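PDB 6BJ5: serine proteinase inhibitor 1 from Myxoma virus, which acts as a serpin-family inhibitor of serine endopeptidases and is important for the virulence of the virus. Local coordinates for residues A[52-55]-A[56-59]. Numbering follows the deposited sequence.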
loop_
_atom_site.group_PDB
_atom_site.type_symbol
_atom_site.label_atom_id
_atom_site.label_comp_id
_atom_site.label_asym_id
_atom_site.label_seq_id
_atom_site.Cartn_x
_atom_site.Cartn_y
_atom_site.Cartn_z
ATOM N N GLY A 52 -3.753 20.314 14.496
ATOM C CA GLY A 52 -3.870 20.563 15.917
ATOM C C GLY A 52 -5.254 20.191 16.409
ATOM O O GLY A 52 -6.183 19.972 15.619
ATOM N N GLY A 53 -5.370 20.085 17.737
ATOM C CA GLY A 53 -6.688 19.911 18.327
ATOM C C GLY A 53 -7.335 18.583 17.978
ATOM O O GLY A 53 -6.715 17.513 18.053
ATOM N N ASN A 54 -8.628 18.652 17.634
ATOM C CA ASN A 54 -9.351 17.438 17.286
ATOM C C ASN A 54 -8.892 16.859 15.951
ATOM O O ASN A 54 -8.889 15.634 15.773
ATOM C CB ASN A 54 -10.852 17.692 17.228
ATOM C CG ASN A 54 -11.646 16.402 17.342
ATOM O OD1 ASN A 54 -11.312 15.506 18.150
ATOM N ND2 ASN A 54 -12.649 16.258 16.487
ATOM N N THR A 55 -8.583 17.713 14.974
ATOM C CA THR A 55 -8.170 17.204 13.669
ATOM C C THR A 55 -6.963 16.286 13.815
ATOM O O THR A 55 -6.935 15.176 13.265
ATOM C CB THR A 55 -7.905 18.368 12.714
ATOM O OG1 THR A 55 -9.115 19.116 12.558
ATOM C CG2 THR A 55 -7.476 17.873 11.338
ATOM N N LYS A 56 -5.982 16.709 14.611
ATOM C CA LYS A 56 -4.793 15.903 14.838
ATOM C C LYS A 56 -5.135 14.614 15.581
ATOM O O LYS A 56 -4.655 13.525 15.234
ATOM C CB LYS A 56 -3.785 16.749 15.631
ATOM C CG LYS A 56 -2.459 16.064 15.981
ATOM C CD LYS A 56 -1.531 17.055 16.671
ATOM C CE LYS A 56 -0.376 16.371 17.385
ATOM N NZ LYS A 56 0.665 17.346 17.850
ATOM N N ARG A 57 -5.959 14.721 16.622
ATOM C CA ARG A 57 -6.310 13.546 17.401
ATOM C C ARG A 57 -6.926 12.468 16.521
ATOM O O ARG A 57 -6.642 11.281 16.710
ATOM C CB ARG A 57 -7.269 13.923 18.526
ATOM C CG ARG A 57 -7.635 12.767 19.424
ATOM C CD ARG A 57 -8.853 13.095 20.255
ATOM N NE ARG A 57 -10.077 13.170 19.462
ATOM C CZ ARG A 57 -10.852 12.118 19.209
ATOM N NH1 ARG A 57 -10.503 10.915 19.686
ATOM N NH2 ARG A 57 -11.964 12.261 18.478
ATOM N N GLU A 58 -7.776 12.858 15.559
ATOM C CA GLU A 58 -8.421 11.872 14.697
ATOM C C GLU A 58 -7.447 11.248 13.712
ATOM O O GLU A 58 -7.725 10.164 13.188
ATOM C CB GLU A 58 -9.573 12.479 13.889
ATOM C CG GLU A 58 -10.645 13.275 14.622
ATOM C CD GLU A 58 -11.793 13.709 13.680
ATOM O OE1 GLU A 58 -11.542 14.062 12.508
ATOM O OE2 GLU A 58 -12.964 13.705 14.111
ATOM N N ILE A 59 -6.320 11.901 13.447
ATOM C CA ILE A 59 -5.273 11.312 12.630
ATOM C C ILE A 59 -4.451 10.428 13.547
ATOM O O ILE A 59 -3.313 10.746 13.908
ATOM C CB ILE A 59 -4.454 12.395 11.912
ATOM C CG1 ILE A 59 -5.382 13.189 10.987
ATOM C CG2 ILE A 59 -3.305 11.788 11.128
ATOM C CD1 ILE A 59 -4.959 14.612 10.781
HETATM O O HOH W 1 -9.291 14.758 11.374
#
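Residues 53-58 form a short helix, in which R57 N donates to G53 O at 3.2 Å and E58 N to N54 O at 3.0 Å, with weaker i to i+4 bonds from K56 N to G52 O and from I59 N to T55 O. One turn apart, the side chains of N54 and R57 run alongside each other. N54 OD1 takes a nearly straight bond from R57 NE (3.0 Å, 163°) and a weak one from NH2, lying in the guanidinium plane at its edge; the amide and guanidinium planes are 17° apart, nearly coplanar. The bend in the arginine chain at chi3 (70°) swings the guanidinium back to that oxygen. N54 ND2 is held by D270 OD2, while E58 OE1 accepts from the backbone N of R269 and D270. A water donates to both this OE1 (2.6 Å) and T55 O (3.0 Å). On the buried side, I59 CD1 lies 3.2 Å from T55 O and also reaches T55 CG2, and T55 OG1 bonds to D278 N. The helix comes next after helix 37-49, consistent with helix C following helix B in serpins. It is joined to residues 269-278 through N54, T55 and E58, and to helix 37-49 through I59 on L44 and K56 on R48.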